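Local atomic coordinates of type III secretion system effector protein ExoU (PDB entry 4QMK), a protein that is a type III secretion effector that probably acts as a patatin-like phospholipase and probably binds phosphatidylinositol 4,5-bisphosphate for localization to the plasma membrane. Residues Leu155-Pro160 and Val641-Ala646; Arg526-Gly531 and Val561-Lys566; Arg578-Pro583 and Lys645-Pro650. All coordinates share one frame; numbering follows the deposited sequence.

From the N terminus, the chain leaves helix 140-157 through residues 155-160, and interaction 1 brings this exit against helix 639-646, closing a loop of about 480 residues. Interaction 2 lies nested within that loop: the loop segment 526-531 after helix 517-526 meets 561-566, early in helix 555-585, closing about 30 residues. In series after it, residues 578-583, late in that same helix, meet 645-650 in interaction 3, which closes about 60. Interactions 1 and 3 end on the same C-terminal stretch and touch directly, Gln643 CB being 3.9 Å from Val580 CG1, so the end of helix 639-646 touches both the patatin-like part and helix 555-585. Interaction 2 stands apart, its centre about 23 Å from that of interaction 3.

Interaction 1: Leu155-Pro160 and Val641-Ala646; sequences LVRSLP and VEQAKA
Gln643 projects from helix 639-646 onto the backbone carbonyl of Arg157, near the C-terminal end of helix 140-157, and this is the tight half of the contact. Its CG lies 3.1 Å from Arg157 O, and the amide carbon CD is hardly farther at 3.2 Å from Arg157 O. With CG beside the backbone N (chi1 -71°) and the chain extended beyond it, the amide is carried across to the aliphatic root of Arg157, where Gln643 CD stands 4.1 Å from Arg157 CB. The two side chains cross at a slant, with amide and guanidinium planes 54° apart. Arg157 itself bends at chi3 (-77°) and takes its charged end elsewhere: NH1 bonds Gln256 OE1 and NH2 bonds Phe251 O, on the neighbouring strands 254-260 and 242-251.

The looser half lies toward Pro160, at the partly exposed margin, where a methyl replaces the long side chain. Ala646 CB rests 3.5 Å from Pro160 O and 4.3 Å from Leu159 O. Trp144 of the second subunit packs on Leu159, and Leu174 of that subunit on Pro160, which places this margin beside the dimer interface.

Where the patatin-like part meets the C-terminal helical region, Gln643 CG and Ala646 CB thus lie against the carbonyl oxygens of Arg157 and Pro160, while the Arg157 guanidinium spends N-H groups on Gln256 and Phe251, outside this contact.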
loop_
_atom_site.group_PDB
_atom_site.type_symbol
_atom_site.label_atom_id
_atom_site.label_comp_id
_atom_site.label_asym_id
_atom_site.label_seq_id
_atom_site.Cartn_x
_atom_site.Cartn_y
_atom_site.Cartn_z
ATOM N N LEU A 155 15.145 4.483 -13.722
ATOM C CA LEU A 155 13.760 4.733 -13.439
ATOM C C LEU A 155 13.582 5.598 -12.214
ATOM O O LEU A 155 13.038 6.708 -12.301
ATOM C CB LEU A 155 13.022 3.427 -13.293
ATOM C CG LEU A 155 12.756 2.669 -14.599
ATOM C CD1 LEU A 155 12.340 1.250 -14.267
ATOM C CD2 LEU A 155 11.685 3.325 -15.446
ATOM N N VAL A 156 14.160 5.167 -11.102
ATOM C CA VAL A 156 13.919 5.871 -9.828
ATOM C C VAL A 156 14.469 7.289 -9.738
ATOM O O VAL A 156 13.851 8.156 -9.077
ATOM C CB VAL A 156 14.454 5.078 -8.635
ATOM C CG1 VAL A 156 14.225 5.804 -7.323
ATOM C CG2 VAL A 156 13.726 3.760 -8.577
ATOM N N ARG A 157 15.600 7.534 -10.407
ATOM C CA ARG A 157 16.246 8.840 -10.328
ATOM C C ARG A 157 15.576 9.835 -11.270
ATOM O O ARG A 157 15.700 11.015 -11.070
ATOM C CB ARG A 157 17.788 8.733 -10.567
ATOM C CG ARG A 157 18.520 8.119 -9.364
ATOM C CD ARG A 157 20.032 8.286 -9.355
ATOM N NE ARG A 157 20.690 7.369 -10.275
ATOM C CZ ARG A 157 21.140 6.144 -9.964
ATOM N NH1 ARG A 157 21.036 5.652 -8.735
ATOM N NH2 ARG A 157 21.715 5.395 -10.903
ATOM N N SER A 158 14.832 9.335 -12.259
ATOM C CA SER A 158 14.244 10.157 -13.321
ATOM C C SER A 158 12.782 10.549 -13.137
ATOM O O SER A 158 12.211 11.152 -14.021
ATOM C CB SER A 158 14.278 9.356 -14.619
ATOM O OG SER A 158 13.320 8.301 -14.572
ATOM N N LEU A 159 12.176 10.188 -12.019
ATOM C CA LEU A 159 10.763 10.438 -11.811
ATOM C C LEU A 159 10.346 11.965 -11.742
ATOM O O LEU A 159 10.967 12.791 -11.067
ATOM C CB LEU A 159 10.309 9.685 -10.565
ATOM C CG LEU A 159 10.542 8.160 -10.612
ATOM C CD1 LEU A 159 10.037 7.531 -9.346
ATOM C CD2 LEU A 159 9.838 7.528 -11.789
ATOM N N PRO A 160 9.275 12.329 -12.459
ATOM C CA PRO A 160 8.829 13.716 -12.398
ATOM C C PRO A 160 8.578 14.152 -10.956
ATOM O O PRO A 160 8.855 15.289 -10.588
ATOM C CB PRO A 160 7.526 13.704 -13.186
ATOM C CG PRO A 160 7.057 12.269 -13.177
ATOM C CD PRO A 160 8.298 11.437 -13.114
ATOM N N VAL A 641 20.540 17.603 -11.858
ATOM C CA VAL A 641 19.903 18.868 -12.062
ATOM C C VAL A 641 18.413 18.658 -12.163
ATOM O O VAL A 641 17.650 19.441 -11.627
ATOM C CB VAL A 641 20.450 19.620 -13.345
ATOM C CG1 VAL A 641 19.634 20.860 -13.661
ATOM C CG2 VAL A 641 21.904 20.020 -13.139
ATOM N N GLU A 642 18.004 17.619 -12.869
ATOM C CA GLU A 642 16.580 17.325 -13.053
ATOM C C GLU A 642 15.897 17.046 -11.716
ATOM O O GLU A 642 14.816 17.582 -11.435
ATOM C CB GLU A 642 16.416 16.155 -14.008
ATOM C CG GLU A 642 16.801 16.521 -15.431
ATOM C CD GLU A 642 15.975 17.668 -15.910
ATOM O OE1 GLU A 642 14.743 17.470 -15.915
ATOM O OE2 GLU A 642 16.535 18.751 -16.239
ATOM N N GLN A 643 16.540 16.232 -10.885
ATOM C CA GLN A 643 16.020 15.935 -9.547
ATOM C C GLN A 643 15.987 17.215 -8.684
ATOM O O GLN A 643 15.003 17.487 -7.995
ATOM C CB GLN A 643 16.863 14.851 -8.884
ATOM C CG GLN A 643 16.671 13.468 -9.491
ATOM C CD GLN A 643 17.716 12.476 -9.018
ATOM O OE1 GLN A 643 18.913 12.545 -9.382
ATOM N NE2 GLN A 643 17.277 11.521 -8.231
ATOM N N ALA A 644 17.029 18.034 -8.789
ATOM C CA ALA A 644 17.086 19.276 -8.031
ATOM C C ALA A 644 15.892 20.144 -8.349
ATOM O O ALA A 644 15.362 20.753 -7.459
ATOM C CB ALA A 644 18.365 20.024 -8.305
ATOM N N LYS A 645 15.451 20.185 -9.609
ATOM C CA LYS A 645 14.265 20.971 -9.956
ATOM C C LYS A 645 13.012 20.295 -9.431
ATOM O O LYS A 645 12.196 20.921 -8.776
ATOM C CB LYS A 645 14.115 21.124 -11.457
ATOM C CG LYS A 645 15.273 21.792 -12.148
ATOM C CD LYS A 645 15.022 21.885 -13.640
ATOM C CE LYS A 645 16.301 22.239 -14.347
ATOM N NZ LYS A 645 16.107 22.454 -15.805
ATOM N N ALA A 646 12.868 19.011 -9.706
ATOM C CA ALA A 646 11.714 18.227 -9.265
ATOM C C ALA A 646 11.444 18.260 -7.747
ATOM O O ALA A 646 10.324 18.037 -7.330
ATOM C CB ALA A 646 11.896 16.773 -9.682
#

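Interaction 2: Arg526-Gly531 and Val561-Lys566; sequences RLNAPG and VAEMQK
A type I beta turn from Arg526 to Ala529 follows helix 517-526, and its third residue, Asn528, reaches across to Glu563 and Met564 on helix 555-585. Ala529 N bonds back to Arg526 O at 3.1 Å, the bond that closes the turn, and the CA atoms of Asn528 and Met564 come within 6.6 Å.

The Asn528 amide meets the two residues with different atoms. OD1 sits 3.2 Å from Met564 CA and 3.3 Å from Met564 CB, close contacts with carbon. ND2 lies over the aliphatic part of Glu563, 3.6 Å from its CG. That CG lies anti to the backbone N (chi1 179°), after which a bend at chi2 (60°) turns the carboxylate off toward Arg567, its salt-bridge partner. The Asn528 amide and Glu563 carboxylate planes are nearly perpendicular, 83° apart. Leu539 of helix 533-544 packs on both Asn528 and Met564.

Two hydrogen bonds made by ND2, to Gly524 O and Ala560 O, fix the rotation of the buried amide. One side chain consequently serves the carbonyls of two helices, 517-526 and 555-585, joining them by polar bonds while its oxygen rests on the helix surface.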
loop_
_atom_site.group_PDB
_atom_site.type_symbol
_atom_site.label_atom_id
_atom_site.label_comp_id
_atom_site.label_asym_id
_atom_site.label_seq_id
_atom_site.Cartn_x
_atom_site.Cartn_y
_atom_site.Cartn_z
ATOM N N ARG A 526 6.362 21.446 22.437
ATOM C CA ARG A 526 5.655 20.270 23.088
ATOM C C ARG A 526 4.474 19.846 22.291
ATOM O O ARG A 526 4.160 18.661 22.219
ATOM C CB ARG A 526 5.228 20.561 24.503
ATOM C CG ARG A 526 6.362 20.890 25.476
ATOM C CD ARG A 526 7.474 19.858 25.617
ATOM N NE ARG A 526 8.327 19.519 24.445
ATOM C CZ ARG A 526 9.409 20.178 24.023
ATOM N NH1 ARG A 526 10.118 19.675 23.003
ATOM N NH2 ARG A 526 9.788 21.332 24.581
ATOM N N LEU A 527 3.863 20.814 21.618
ATOM C CA LEU A 527 2.783 20.502 20.699
ATOM C C LEU A 527 3.255 19.693 19.508
ATOM O O LEU A 527 2.383 19.163 18.799
ATOM C CB LEU A 527 2.066 21.772 20.205
ATOM C CG LEU A 527 0.916 22.212 21.059
ATOM C CD1 LEU A 527 1.375 22.485 22.458
ATOM C CD2 LEU A 527 0.304 23.468 20.519
ATOM N N ASN A 528 4.577 19.669 19.226
ATOM C CA ASN A 528 5.130 18.870 18.107
ATOM C C ASN A 528 5.647 17.485 18.569
ATOM O O ASN A 528 6.362 16.816 17.837
ATOM C CB ASN A 528 6.250 19.580 17.330
ATOM C CG ASN A 528 5.744 20.689 16.411
ATOM O OD1 ASN A 528 5.578 20.484 15.210
ATOM N ND2 ASN A 528 5.560 21.873 16.947
ATOM N N ALA A 529 5.292 17.082 19.784
ATOM C CA ALA A 529 5.743 15.758 20.338
ATOM C C ALA A 529 5.500 14.726 19.277
ATOM O O ALA A 529 4.443 14.656 18.710
ATOM C CB ALA A 529 4.982 15.416 21.598
ATOM N N PRO A 530 6.497 13.933 18.958
ATOM C CA PRO A 530 6.357 13.014 17.817
ATOM C C PRO A 530 5.115 12.123 17.649
ATOM O O PRO A 530 4.465 12.184 16.600
ATOM C CB PRO A 530 7.622 12.186 17.910
ATOM C CG PRO A 530 8.628 13.179 18.374
ATOM C CD PRO A 530 7.912 14.127 19.304
ATOM N N GLY A 531 4.759 11.302 18.617
ATOM C CA GLY A 531 3.615 10.393 18.369
ATOM C C GLY A 531 2.248 10.893 18.815
ATOM O O GLY A 531 1.298 10.131 18.941
ATOM N N VAL A 561 3.142 25.809 14.850
ATOM C CA VAL A 561 2.964 25.639 13.407
ATOM C C VAL A 561 4.246 25.986 12.672
ATOM O O VAL A 561 4.620 25.289 11.736
ATOM C CB VAL A 561 1.806 26.512 12.881
ATOM C CG1 VAL A 561 1.822 26.691 11.368
ATOM C CG2 VAL A 561 0.491 25.903 13.317
ATOM N N ALA A 562 4.885 27.092 13.064
ATOM C CA ALA A 562 6.178 27.478 12.511
ATOM C C ALA A 562 7.254 26.397 12.860
ATOM O O ALA A 562 8.104 26.071 12.050
ATOM C CB ALA A 562 6.593 28.839 13.037
ATOM N N GLU A 563 7.183 25.839 14.056
ATOM C CA GLU A 563 8.097 24.761 14.443
ATOM C C GLU A 563 7.850 23.489 13.597
ATOM O O GLU A 563 8.788 22.802 13.222
ATOM C CB GLU A 563 7.929 24.451 15.897
ATOM C CG GLU A 563 8.798 23.340 16.434
ATOM C CD GLU A 563 10.284 23.547 16.315
ATOM O OE1 GLU A 563 10.983 22.506 16.282
ATOM O OE2 GLU A 563 10.747 24.696 16.259
ATOM N N MET A 564 6.591 23.230 13.269
ATOM C CA MET A 564 6.249 22.091 12.479
ATOM C C MET A 564 6.849 22.192 11.098
ATOM O O MET A 564 7.393 21.210 10.580
ATOM C CB MET A 564 4.741 21.933 12.327
ATOM C CG MET A 564 4.329 20.628 11.661
ATOM S SD MET A 564 2.592 20.582 11.155
ATOM C CE MET A 564 2.617 22.008 10.069
ATOM N N GLN A 565 6.717 23.375 10.495
ATOM C CA GLN A 565 7.198 23.635 9.163
ATOM C C GLN A 565 8.731 23.587 9.153
ATOM O O GLN A 565 9.349 23.028 8.248
ATOM C CB GLN A 565 6.575 24.937 8.650
ATOM C CG GLN A 565 5.081 24.738 8.336
ATOM C CD GLN A 565 4.223 26.016 8.159
ATOM O OE1 GLN A 565 4.623 27.136 8.519
ATOM N NE2 GLN A 565 2.989 25.823 7.650
ATOM N N LYS A 566 9.348 24.070 10.217
ATOM C CA LYS A 566 10.793 23.980 10.367
ATOM C C LYS A 566 11.259 22.508 10.355
ATOM O O LYS A 566 12.207 22.171 9.678
ATOM C CB LYS A 566 11.224 24.702 11.644
ATOM C CG LYS A 566 12.707 24.671 11.999
ATOM C CD LYS A 566 12.975 25.645 13.136
ATOM C CE LYS A 566 14.405 25.570 13.656
ATOM N NZ LYS A 566 14.687 24.238 14.249
#

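Interaction 3: Arg578-Pro583 and Lys645-Pro650; sequences REVIYP and KAWRIP
The Trp647 indole carries Val580 CG2 over one face, while Glu579 CB approaches the six-membered ring obliquely and Phe576 meets the indole edge-to-face. The residues belong to the C-terminal helical region, consistent with a helical bundle in which the loop leaving helix 639-646 packs on helix 555-585.

Evidence for a CH-pi contact comes from the methyl position: Val580 CG2 is 3.9 Å from the centroid of the five-membered ring, 29° off its normal and 3.4 Å above the plane. The offset runs toward the rim, and Trp647 NE1 is the nearest ring atom to that methyl, 3.5 Å away. Val580 puts CG1 opposite its backbone N (chi1 178°), which leaves CG2 as the branch facing the indole. Farther along the ring, Glu579 CB lies 3.9 Å from Trp647 CZ2.

Helix 555-585 has a wider pi-type turn at 578-581, the very residues that present Glu579 and Val580. Ile581, next in the chain, packs on helix 592-606. Beyond CB, Glu579 bends away and its carboxylate pairs with Arg578: NH1 to Glu579 OE2 measures 3.0 Å, with OE2 lying 28° out of the guanidinium plane.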
loop_
_atom_site.group_PDB
_atom_site.type_symbol
_atom_site.label_atom_id
_atom_site.label_comp_id
_atom_site.label_asym_id
_atom_site.label_seq_id
_atom_site.Cartn_x
_atom_site.Cartn_y
_atom_site.Cartn_z
ATOM N N ARG A 578 19.882 12.220 0.985
ATOM C CA ARG A 578 20.034 10.763 0.883
ATOM C C ARG A 578 19.723 10.261 -0.516
ATOM O O ARG A 578 20.372 9.399 -1.011
ATOM C CB ARG A 578 19.037 10.146 1.877
ATOM C CG ARG A 578 19.207 8.673 2.060
ATOM C CD ARG A 578 17.911 7.927 1.909
ATOM N NE ARG A 578 17.004 8.119 3.013
ATOM C CZ ARG A 578 15.711 7.868 2.927
ATOM N NH1 ARG A 578 15.198 7.396 1.809
ATOM N NH2 ARG A 578 14.931 8.089 3.956
ATOM N N GLU A 579 18.750 10.869 -1.156
ATOM C CA GLU A 579 18.180 10.381 -2.388
ATOM C C GLU A 579 18.693 11.083 -3.675
ATOM O O GLU A 579 18.607 10.552 -4.755
ATOM C CB GLU A 579 16.665 10.580 -2.264
ATOM C CG GLU A 579 15.784 9.503 -2.858
ATOM C CD GLU A 579 15.934 8.139 -2.170
ATOM O OE1 GLU A 579 15.953 7.127 -2.917
ATOM O OE2 GLU A 579 16.079 8.092 -0.928
ATOM N N VAL A 580 19.254 12.266 -3.541
ATOM C CA VAL A 580 19.736 12.990 -4.682
ATOM C C VAL A 580 21.237 13.306 -4.591
ATOM O O VAL A 580 22.009 13.041 -5.530
ATOM C CB VAL A 580 18.981 14.300 -4.839
ATOM C CG1 VAL A 580 19.546 15.055 -6.023
ATOM C CG2 VAL A 580 17.514 14.048 -5.049
ATOM N N ILE A 581 21.679 13.806 -3.455
ATOM C CA ILE A 581 23.076 14.120 -3.328
ATOM C C ILE A 581 23.974 12.912 -3.204
ATOM O O ILE A 581 24.952 12.784 -3.970
ATOM C CB ILE A 581 23.309 15.063 -2.200
ATOM C CG1 ILE A 581 22.686 16.418 -2.565
ATOM C CG2 ILE A 581 24.788 15.249 -2.017
ATOM C CD1 ILE A 581 22.712 17.416 -1.431
ATOM N N TYR A 582 23.629 12.014 -2.279
ATOM C CA TYR A 582 24.410 10.836 -2.010
ATOM C C TYR A 582 24.891 10.105 -3.304
ATOM O O TYR A 582 26.059 9.971 -3.511
ATOM C CB TYR A 582 23.659 9.905 -1.085
ATOM C CG TYR A 582 24.405 8.603 -0.832
ATOM C CD1 TYR A 582 25.507 8.560 0.028
ATOM C CD2 TYR A 582 24.080 7.446 -1.518
ATOM C CE1 TYR A 582 26.236 7.380 0.218
ATOM C CE2 TYR A 582 24.808 6.268 -1.333
ATOM C CZ TYR A 582 25.871 6.245 -0.450
ATOM O OH TYR A 582 26.573 5.101 -0.230
ATOM N N PRO A 583 23.990 9.704 -4.178
ATOM C CA PRO A 583 24.394 9.061 -5.414
ATOM C C PRO A 583 25.311 9.846 -6.325
ATOM O O PRO A 583 26.147 9.196 -6.970
ATOM C CB PRO A 583 23.101 8.814 -6.141
ATOM C CG PRO A 583 22.110 8.761 -5.079
ATOM C CD PRO A 583 22.545 9.713 -4.035
ATOM N N LYS A 645 15.451 20.185 -9.609
ATOM C CA LYS A 645 14.265 20.971 -9.956
ATOM C C LYS A 645 13.012 20.295 -9.431
ATOM O O LYS A 645 12.196 20.921 -8.776
ATOM C CB LYS A 645 14.115 21.124 -11.457
ATOM C CG LYS A 645 15.273 21.792 -12.148
ATOM C CD LYS A 645 15.022 21.885 -13.640
ATOM C CE LYS A 645 16.301 22.239 -14.347
ATOM N NZ LYS A 645 16.107 22.454 -15.805
ATOM N N ALA A 646 12.868 19.011 -9.706
ATOM C CA ALA A 646 11.714 18.227 -9.265
ATOM C C ALA A 646 11.444 18.260 -7.747
ATOM O O ALA A 646 10.324 18.037 -7.330
ATOM C CB ALA A 646 11.896 16.773 -9.682
ATOM N N TRP A 647 12.467 18.467 -6.925
ATOM C CA TRP A 647 12.256 18.517 -5.489
ATOM C C TRP A 647 11.971 19.919 -4.958
ATOM O O TRP A 647 11.749 20.077 -3.787
ATOM C CB TRP A 647 13.448 17.924 -4.749
ATOM C CG TRP A 647 13.604 16.384 -4.772
ATOM C CD1 TRP A 647 13.941 15.602 -5.838
ATOM C CD2 TRP A 647 13.553 15.495 -3.630
ATOM N NE1 TRP A 647 14.033 14.269 -5.456
ATOM C CE2 TRP A 647 13.817 14.184 -4.103
ATOM C CE3 TRP A 647 13.277 15.680 -2.267
ATOM C CZ2 TRP A 647 13.818 13.083 -3.272
ATOM C CZ3 TRP A 647 13.264 14.572 -1.436
ATOM C CH2 TRP A 647 13.528 13.288 -1.938
ATOM N N ARG A 648 11.976 20.948 -5.782
ATOM C CA ARG A 648 11.643 22.294 -5.272
ATOM C C ARG A 648 10.295 22.278 -4.585
ATOM O O ARG A 648 9.375 21.614 -5.026
ATOM C CB ARG A 648 11.559 23.359 -6.378
ATOM C CG ARG A 648 12.859 23.667 -7.070
ATOM C CD ARG A 648 12.815 24.969 -7.865
ATOM N NE ARG A 648 12.671 26.102 -6.957
ATOM C CZ ARG A 648 12.696 27.386 -7.317
ATOM N NH1 ARG A 648 12.904 27.729 -8.589
ATOM N NH2 ARG A 648 12.550 28.328 -6.409
ATOM N N ILE A 649 10.172 23.039 -3.514
ATOM C CA ILE A 649 8.894 23.131 -2.796
ATOM C C ILE A 649 8.037 24.168 -3.519
ATOM O O ILE A 649 8.478 25.295 -3.710
ATOM C CB ILE A 649 9.082 23.495 -1.318
ATOM C CG1 ILE A 649 9.848 22.378 -0.606
ATOM C CG2 ILE A 649 7.741 23.687 -0.636
ATOM C CD1 ILE A 649 10.520 22.844 0.655
ATOM N N PRO A 650 6.823 23.756 -3.962
ATOM C CA PRO A 650 5.890 24.552 -4.749
ATOM C C PRO A 650 5.769 26.022 -4.405
ATOM O O PRO A 650 5.732 26.835 -5.314
ATOM C CB PRO A 650 4.567 23.836 -4.515
ATOM C CG PRO A 650 4.970 22.393 -4.494
ATOM C CD PRO A 650 6.303 22.374 -3.791
#